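Local coordinates for protein HicA3 Toxin (Yersinia pestis, PDB 4P78) that is the toxin of the HicA3-HicB3 toxin-antitoxin pair and, as a HicA-family member, probably cleaves RNA when its antitoxin does not hold it in check, at residues Gly4-Arg9 with Gly52-Ala57; His28-Lys33 with Ile39-Tyr44. All coordinates share one frame; numbering follows the deposited sequence.

Interaction 1. Residues Gly4-Arg9 with Gly52-Ala57; sequences GELIKR and GLLRQA
Helix segments 4-9 and 52-57 come closest at L6 and L54, whose CA atoms stand 8.4 Å apart, so the backbones stay well separated and leucine side chains bridge the distance. L6 carries the contact from its side. With CG opposite the backbone N (chi1 172°), its fork reaches across to the other helix and divides its methyls between two leucines: CD2 meets CD2 of L53 at 4.1 Å, while CD1 lies 4.2 Å from CD2 of L54. L6 and L53 approach at a slant rather than side by side. L54 starts out less directly aimed at the facing helix, but its tip swings closer. A57 points its CB toward L6 without quite reaching it, 4.6 Å from L6 CD1. No polar bond spans the contact, which is thin and buried. It joins the first and last helices of the alpha-beta-beta-beta-alpha fold of HicA toxins, related to double-stranded RNA-binding domains; I49 and I63 also pack on L6. Along helix 4-9, R9 reaches back one turn to E5 in a side-on salt bridge: NE at 2.9 Å and NH2 at 2.8 Å both grip OE2 of E5. OE2 lies nearly in the guanidinium plane, and two N-H groups on one oxygen would limit rotation of the arginine end; R9 NH1 bonds K64 O near the C-terminus. On helix 52-57, R55 forms a salt bridge with E75 of the HicB3 antitoxin chain, Q56 bonds R71 of that chain, and L53 packs on its F25.

Interaction 2. Residues His28-Lys33 with Ile39-Tyr44; sequences HVTLCK and IITLPY
Segments 28-33 and 39-44 are antiparallel strands, their axes 4.7 Å apart at the closest and their directions 158° from one another. V29 pairs with L42, and L31 with I40, each as a hydrogen-bonded pair with two backbone bonds; T30 and T41 form the non-hydrogen-bonded pair between them. V29 N to L42 O and L42 N to V29 O both measure 2.9 Å. At the H28 end, with CG anti to its backbone N (chi1 163°), Y44 turns its ring alongside V29, whose CG2 methyl lies over one face, 4.0 Å from the centroid and 29° off the normal, a CH-pi contact. The same methyl also touches Y44 CB at 3.7 Å. On the same face of the sheet the L31 side chain crosses that of L42 at a slant, CD1 to CD1 3.8 Å, and its CD1 also lies 4.3 Å from I40 CG2. L6 and L10 of helix 3-12 pack on L42, and L10 also on I40, so this side faces the helical layer. The other face carries T30 and T41, which lie alongside each other and point the same way, with T30 CG2 3.9 Å from T41 OG1. Their hydroxyls are engaged elsewhere: T30 OG1 bonds R18 of the adjoining strand, T41 OG1 bonds H45 of the HicB3 antitoxin chain. Backbone bonds from T41 to that same chain tie strand 36-44 to the antitoxin. The pairing is that of a beta hairpin, the second and third strands of the antiparallel sheet in the dsRBD-like HicA fold.

Overall arrangement
Both contacts are buried, and L42 connects them: its CD2 lies 3.8 Å from L6 CD2, so one leucine of helix 3-12 serves helix 51-61 and the sheet at once. I7 strengthens the join by packing on L42 and V29. Along the chain, interaction 2 is nested within the loop that interaction 1 closes, and strand 36-44 leads on to helix 51-61. Their chemistry differs. The helix pair meets through a few methyl groups across a small area, whereas the strand pair is secured by backbone hydrogen bonds and a much larger buried surface. Around both, residues of the HicB3 antitoxin chain lie within reach.

Interaction 1. Residues Gly4-Arg9 with Gly52-Ala57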
ATOM      1  N   GLY C   4     -21.360   0.515 -16.201  1.00 28.07           N
ATOM      2  CA  GLY C   4     -22.128   0.348 -17.420  1.00 27.79           C
ATOM      3  C   GLY C   4     -21.789   1.374 -18.470  1.00 29.47           C
ATOM      4  O   GLY C   4     -21.629   1.030 -19.644  1.00 30.67           O
ATOM      5  N   GLU C   5     -21.670   2.634 -18.064  1.00 27.22           N
ATOM      6  CA  GLU C   5     -21.307   3.678 -19.014  1.00 30.24           C
ATOM      7  C   GLU C   5     -19.857   3.515 -19.518  1.00 31.04           C
ATOM      8  O   GLU C   5     -19.576   3.771 -20.694  1.00 33.17           O
ATOM      9  CB  GLU C   5     -21.487   5.067 -18.407  1.00 28.54           C
ATOM     10  CG  GLU C   5     -21.289   6.170 -19.438  1.00 35.53           C
ATOM     11  CD  GLU C   5     -21.303   7.560 -18.841  1.00 43.22           C
ATOM     12  OE1 GLU C   5     -21.927   7.749 -17.774  1.00 44.64           O
ATOM     13  OE2 GLU C   5     -20.689   8.466 -19.448  1.00 47.53           O
ATOM     14  N   LEU C   6     -18.951   3.080 -18.643  1.00 27.44           N
ATOM     15  CA  LEU C   6     -17.559   2.842 -19.045  1.00 26.13           C
ATOM     16  C   LEU C   6     -17.476   1.735 -20.097  1.00 24.86           C
ATOM     17  O   LEU C   6     -16.789   1.878 -21.104  1.00 22.83           O
ATOM     18  CB  LEU C   6     -16.689   2.481 -17.826  1.00 25.20           C
ATOM     19  CG  LEU C   6     -15.253   2.019 -18.141  1.00 27.43           C
ATOM     20  CD1 LEU C   6     -14.547   3.015 -19.050  1.00 20.66           C
ATOM     21  CD2 LEU C   6     -14.449   1.802 -16.844  1.00 25.37           C
ATOM     22  N   ILE C   7     -18.183   0.636 -19.852  1.00 24.40           N
ATOM     23  CA  ILE C   7     -18.264  -0.475 -20.804  1.00 28.05           C
ATOM     24  C   ILE C   7     -18.796  -0.012 -22.173  1.00 28.16           C
ATOM     25  O   ILE C   7     -18.255  -0.378 -23.221  1.00 26.16           O
ATOM     26  CB  ILE C   7     -19.154  -1.617 -20.245  1.00 29.81           C
ATOM     27  CG1 ILE C   7     -18.481  -2.278 -19.034  1.00 25.60           C
ATOM     28  CG2 ILE C   7     -19.479  -2.647 -21.329  1.00 29.82           C
ATOM     29  CD1 ILE C   7     -19.282  -3.418 -18.429  1.00 28.53           C
ATOM     30  N   LYS C   8     -19.831   0.819 -22.171  1.00 27.75           N
ATOM     31  CA  LYS C   8     -20.349   1.322 -23.446  1.00 28.52           C
ATOM     32  C   LYS C   8     -19.370   2.300 -24.115  1.00 27.88           C
ATOM     33  O   LYS C   8     -19.251   2.311 -25.334  1.00 26.14           O
ATOM     34  CB  LYS C   8     -21.733   1.937 -23.239  1.00 34.67           C
ATOM     35  CG  LYS C   8     -22.752   0.876 -22.754  1.00 39.64           C
ATOM     36  CD  LYS C   8     -23.868   1.449 -21.869  1.00 42.60           C
ATOM     37  CE  LYS C   8     -24.593   0.330 -21.115  1.00 46.76           C
ATOM     38  NZ  LYS C   8     -25.365   0.829 -19.930  1.00 50.71           N
ATOM     39  N   ARG C   9     -18.606   3.062 -23.332  1.00 27.68           N
ATOM     40  CA  ARG C   9     -17.543   3.868 -23.931  1.00 25.20           C
ATOM     41  C   ARG C   9     -16.434   2.992 -24.516  1.00 25.34           C
ATOM     42  O   ARG C   9     -15.836   3.339 -25.540  1.00 25.69           O
ATOM     43  CB  ARG C   9     -16.972   4.853 -22.914  1.00 29.04           C
ATOM     44  CG  ARG C   9     -17.917   6.010 -22.630  1.00 27.78           C
ATOM     45  CD  ARG C   9     -17.431   6.858 -21.480  1.00 35.28           C
ATOM     46  NE  ARG C   9     -18.393   7.901 -21.145  1.00 37.46           N
ATOM     47  CZ  ARG C   9     -18.465   9.066 -21.773  1.00 39.49           C
ATOM     48  NH1 ARG C   9     -17.625   9.334 -22.767  1.00 43.28           N
ATOM     49  NH2 ARG C   9     -19.372   9.961 -21.411  1.00 38.68           N
ATOM     50  N   GLY C  52      -8.665   8.967 -11.951  1.00 26.85           N
ATOM     51  CA  GLY C  52      -7.421   8.222 -12.105  1.00 25.21           C
ATOM     52  C   GLY C  52      -7.601   6.997 -12.993  1.00 25.14           C
ATOM     53  O   GLY C  52      -6.852   6.809 -13.964  1.00 24.40           O
ATOM     54  N   LEU C  53      -8.602   6.175 -12.682  1.00 22.05           N
ATOM     55  CA  LEU C  53      -8.856   4.980 -13.472  1.00 22.12           C
ATOM     56  C   LEU C  53      -9.229   5.357 -14.903  1.00 25.89           C
ATOM     57  O   LEU C  53      -8.683   4.800 -15.855  1.00 24.82           O
ATOM     58  CB  LEU C  53      -9.958   4.123 -12.842  1.00 21.10           C
ATOM     59  CG  LEU C  53     -10.102   2.719 -13.448  1.00 21.63           C
ATOM     60  CD1 LEU C  53     -10.555   1.700 -12.377  1.00 21.65           C
ATOM     61  CD2 LEU C  53     -11.078   2.715 -14.622  1.00 23.54           C
ATOM     62  N   LEU C  54     -10.157   6.299 -15.053  1.00 23.88           N
ATOM     63  CA  LEU C  54     -10.609   6.708 -16.385  1.00 26.63           C
ATOM     64  C   LEU C  54      -9.451   7.183 -17.263  1.00 25.84           C
ATOM     65  O   LEU C  54      -9.384   6.823 -18.443  1.00 22.96           O
ATOM     66  CB  LEU C  54     -11.673   7.809 -16.286  1.00 26.77           C
ATOM     67  CG  LEU C  54     -13.014   7.371 -15.699  1.00 28.82           C
ATOM     68  CD1 LEU C  54     -13.966   8.545 -15.612  1.00 25.85           C
ATOM     69  CD2 LEU C  54     -13.616   6.255 -16.539  1.00 29.80           C
ATOM     70  N   ARG C  55      -8.539   7.973 -16.689  1.00 25.05           N
ATOM     71  CA  ARG C  55      -7.381   8.484 -17.434  1.00 24.69           C
ATOM     72  C   ARG C  55      -6.535   7.337 -17.976  1.00 24.24           C
ATOM     73  O   ARG C  55      -5.996   7.412 -19.078  1.00 22.68           O
ATOM     74  CB  ARG C  55      -6.524   9.397 -16.543  1.00 29.79           C
ATOM     75  CG  ARG C  55      -7.002  10.848 -16.448  1.00 35.77           C
ATOM     76  CD  ARG C  55      -6.359  11.700 -17.523  1.00 29.67           C
ATOM     77  NE  ARG C  55      -6.638  13.127 -17.361  1.00 41.00           N
ATOM     78  CZ  ARG C  55      -5.929  13.948 -16.585  1.00 43.45           C
ATOM     79  NH1 ARG C  55      -4.902  13.491 -15.882  1.00 33.93           N
ATOM     80  NH2 ARG C  55      -6.254  15.233 -16.506  1.00 45.58           N
ATOM     81  N   GLN C  56      -6.416   6.276 -17.183  1.00 23.60           N
ATOM     82  CA  GLN C  56      -5.648   5.104 -17.582  1.00 22.68           C
ATOM     83  C   GLN C  56      -6.410   4.299 -18.622  1.00 25.27           C
ATOM     84  O   GLN C  56      -5.820   3.756 -19.563  1.00 24.79           O
ATOM     85  CB  GLN C  56      -5.329   4.238 -16.363  1.00 20.77           C
ATOM     86  CG  GLN C  56      -4.484   2.989 -16.667  1.00 21.14           C
ATOM     87  CD  GLN C  56      -3.058   3.334 -17.082  1.00 25.30           C
ATOM     88  OE1 GLN C  56      -2.590   4.461 -16.890  1.00 24.40           O
ATOM     89  NE2 GLN C  56      -2.363   2.359 -17.653  1.00 22.59           N
ATOM     90  N   ALA C  57      -7.727   4.209 -18.447  1.00 23.63           N
ATOM     91  CA  ALA C  57      -8.552   3.514 -19.436  1.00 25.68           C
ATOM     92  C   ALA C  57      -8.408   4.184 -20.802  1.00 24.24           C
ATOM     93  O   ALA C  57      -8.249   3.507 -21.820  1.00 25.85           O
ATOM     94  CB  ALA C  57     -10.004   3.493 -18.997  1.00 24.35           C
TER

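Interaction 2. Residues His28-Lys33 with Ile39-Tyr44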
ATOM      1  N   HIS C  28     -16.278  -9.407 -12.092  1.00 26.73           N
ATOM      2  CA  HIS C  28     -15.421  -8.690 -13.019  1.00 28.05           C
ATOM      3  C   HIS C  28     -16.010  -8.850 -14.403  1.00 25.62           C
ATOM      4  O   HIS C  28     -16.706  -9.828 -14.662  1.00 25.88           O
ATOM      5  CB  HIS C  28     -13.990  -9.245 -13.004  1.00 26.66           C
ATOM      6  CG  HIS C  28     -13.427  -9.432 -11.632  1.00 31.60           C
ATOM      7  ND1 HIS C  28     -12.545  -8.540 -11.067  1.00 30.17           N
ATOM      8  CD2 HIS C  28     -13.634 -10.403 -10.708  1.00 31.97           C
ATOM      9  CE1 HIS C  28     -12.228  -8.955  -9.852  1.00 31.84           C
ATOM     10  NE2 HIS C  28     -12.870 -10.086  -9.616  1.00 30.97           N
ATOM     11  N   VAL C  29     -15.724  -7.905 -15.289  1.00 23.65           N
ATOM     12  CA  VAL C  29     -16.057  -8.069 -16.698  1.00 23.77           C
ATOM     13  C   VAL C  29     -14.738  -7.990 -17.489  1.00 24.45           C
ATOM     14  O   VAL C  29     -13.937  -7.084 -17.266  1.00 22.35           O
ATOM     15  CB  VAL C  29     -17.086  -7.007 -17.158  1.00 25.02           C
ATOM     16  CG1 VAL C  29     -17.301  -7.036 -18.672  1.00 22.05           C
ATOM     17  CG2 VAL C  29     -18.424  -7.217 -16.443  1.00 26.88           C
ATOM     18  N   THR C  30     -14.487  -8.973 -18.353  1.00 21.27           N
ATOM     19  CA  THR C  30     -13.357  -8.897 -19.281  1.00 22.02           C
ATOM     20  C   THR C  30     -13.818  -8.446 -20.672  1.00 23.40           C
ATOM     21  O   THR C  30     -14.932  -8.758 -21.119  1.00 22.88           O
ATOM     22  CB  THR C  30     -12.591 -10.243 -19.413  1.00 21.44           C
ATOM     23  OG1 THR C  30     -13.420 -11.262 -19.994  1.00 24.46           O
ATOM     24  CG2 THR C  30     -12.052 -10.698 -18.062  1.00 21.89           C
ATOM     25  N   LEU C  31     -12.970  -7.680 -21.340  1.00 22.88           N
ATOM     26  CA  LEU C  31     -13.273  -7.245 -22.699  1.00 24.44           C
ATOM     27  C   LEU C  31     -12.096  -7.544 -23.591  1.00 26.08           C
ATOM     28  O   LEU C  31     -10.965  -7.650 -23.119  1.00 25.34           O
ATOM     29  CB  LEU C  31     -13.593  -5.754 -22.757  1.00 21.72           C
ATOM     30  CG  LEU C  31     -14.772  -5.281 -21.897  1.00 24.47           C
ATOM     31  CD1 LEU C  31     -14.293  -4.744 -20.520  1.00 22.45           C
ATOM     32  CD2 LEU C  31     -15.573  -4.241 -22.674  1.00 21.55           C
ATOM     33  N   CYS C  32     -12.373  -7.671 -24.882  1.00 24.67           N
ATOM     34  CA  CYS C  32     -11.343  -7.870 -25.882  1.00 26.50           C
ATOM     35  C   CYS C  32     -11.670  -7.016 -27.096  1.00 30.27           C
ATOM     36  O   CYS C  32     -12.781  -6.506 -27.227  1.00 28.60           O
ATOM     37  CB  CYS C  32     -11.248  -9.341 -26.277  1.00 27.27           C
ATOM     38  SG  CYS C  32     -12.788 -10.009 -26.938  1.00 37.78           S
ATOM     39  N   LYS C  33     -10.704  -6.868 -27.989  1.00 32.77           N
ATOM     40  CA  LYS C  33     -10.889  -6.048 -29.174  1.00 30.53           C
ATOM     41  C   LYS C  33     -10.325  -6.799 -30.366  1.00 33.43           C
ATOM     42  O   LYS C  33      -9.169  -7.218 -30.341  1.00 33.53           O
ATOM     43  CB  LYS C  33     -10.211  -4.681 -29.002  1.00 31.96           C
ATOM     44  CG  LYS C  33     -10.389  -3.733 -30.181  1.00 34.47           C
ATOM     45  CD  LYS C  33      -9.843  -2.336 -29.874  1.00 33.44           C
ATOM     46  CE  LYS C  33     -10.124  -1.384 -31.029  1.00 36.03           C
ATOM     47  NZ  LYS C  33      -9.707   0.019 -30.726  1.00 41.14           N
ATOM     48  N   ILE C  39      -6.400  -7.800 -23.188  1.00 26.85           N
ATOM     49  CA  ILE C  39      -7.600  -7.947 -22.379  1.00 22.39           C
ATOM     50  C   ILE C  39      -7.745  -6.719 -21.500  1.00 25.68           C
ATOM     51  O   ILE C  39      -6.751  -6.183 -20.999  1.00 25.63           O
ATOM     52  CB  ILE C  39      -7.551  -9.224 -21.493  1.00 24.11           C
ATOM     53  CG1 ILE C  39      -7.581 -10.494 -22.348  1.00 24.30           C
ATOM     54  CG2 ILE C  39      -8.700  -9.236 -20.477  1.00 25.18           C
ATOM     55  CD1 ILE C  39      -8.929 -10.818 -22.944  1.00 25.79           C
ATOM     56  N   ILE C  40      -8.975  -6.254 -21.325  1.00 22.57           N
ATOM     57  CA  ILE C  40      -9.264  -5.309 -20.259  1.00 22.24           C
ATOM     58  C   ILE C  40     -10.102  -6.018 -19.203  1.00 25.31           C
ATOM     59  O   ILE C  40     -11.117  -6.637 -19.519  1.00 23.49           O
ATOM     60  CB  ILE C  40      -9.977  -4.051 -20.782  1.00 22.94           C
ATOM     61  CG1 ILE C  40      -9.022  -3.279 -21.691  1.00 20.79           C
ATOM     62  CG2 ILE C  40     -10.445  -3.154 -19.614  1.00 20.83           C
ATOM     63  CD1 ILE C  40      -9.583  -2.014 -22.238  1.00 28.09           C
ATOM     64  N   THR C  41      -9.634  -5.975 -17.955  1.00 20.70           N
ATOM     65  CA  THR C  41     -10.381  -6.523 -16.827  1.00 20.81           C
ATOM     66  C   THR C  41     -10.890  -5.383 -15.948  1.00 22.03           C
ATOM     67  O   THR C  41     -10.101  -4.600 -15.397  1.00 22.70           O
ATOM     68  CB  THR C  41      -9.519  -7.501 -15.963  1.00 22.60           C
ATOM     69  OG1 THR C  41      -9.025  -8.572 -16.774  1.00 21.52           O
ATOM     70  CG2 THR C  41     -10.337  -8.080 -14.827  1.00 23.13           C
ATOM     71  N   LEU C  42     -12.213  -5.298 -15.830  1.00 23.50           N
ATOM     72  CA  LEU C  42     -12.891  -4.257 -15.056  1.00 24.81           C
ATOM     73  C   LEU C  42     -13.606  -4.799 -13.832  1.00 22.68           C
ATOM     74  O   LEU C  42     -14.239  -5.851 -13.899  1.00 24.82           O
ATOM     75  CB  LEU C  42     -13.931  -3.532 -15.915  1.00 28.85           C
ATOM     76  CG  LEU C  42     -13.468  -2.640 -17.051  1.00 30.15           C
ATOM     77  CD1 LEU C  42     -14.689  -2.080 -17.784  1.00 28.50           C
ATOM     78  CD2 LEU C  42     -12.627  -1.531 -16.445  1.00 25.05           C
ATOM     79  N   PRO C  43     -13.533  -4.064 -12.709  1.00 22.56           N
ATOM     80  CA  PRO C  43     -14.414  -4.364 -11.574  1.00 23.47           C
ATOM     81  C   PRO C  43     -15.866  -4.057 -11.946  1.00 24.65           C
ATOM     82  O   PRO C  43     -16.111  -3.074 -12.641  1.00 24.44           O
ATOM     83  CB  PRO C  43     -13.924  -3.415 -10.474  1.00 20.10           C
ATOM     84  CG  PRO C  43     -13.339  -2.253 -11.218  1.00 24.22           C
ATOM     85  CD  PRO C  43     -12.748  -2.831 -12.502  1.00 21.38           C
ATOM     86  N   TYR C  44     -16.816  -4.861 -11.488  1.00 26.52           N
ATOM     87  CA  TYR C  44     -18.210  -4.641 -11.878  1.00 25.28           C
ATOM     88  C   TYR C  44     -19.150  -5.271 -10.849  1.00 25.43           C
ATOM     89  O   TYR C  44     -18.878  -6.360 -10.339  1.00 27.35           O
ATOM     90  CB  TYR C  44     -18.446  -5.200 -13.304  1.00 28.71           C
ATOM     91  CG  TYR C  44     -19.900  -5.423 -13.701  1.00 27.26           C
ATOM     92  CD1 TYR C  44     -20.619  -4.448 -14.383  1.00 24.94           C
ATOM     93  CD2 TYR C  44     -20.540  -6.616 -13.398  1.00 27.90           C
ATOM     94  CE1 TYR C  44     -21.939  -4.653 -14.738  1.00 25.98           C
ATOM     95  CE2 TYR C  44     -21.855  -6.833 -13.745  1.00 28.02           C
ATOM     96  CZ  TYR C  44     -22.548  -5.853 -14.410  1.00 26.51           C
ATOM     97  OH  TYR C  44     -23.851  -6.089 -14.740  1.00 25.98           O
TER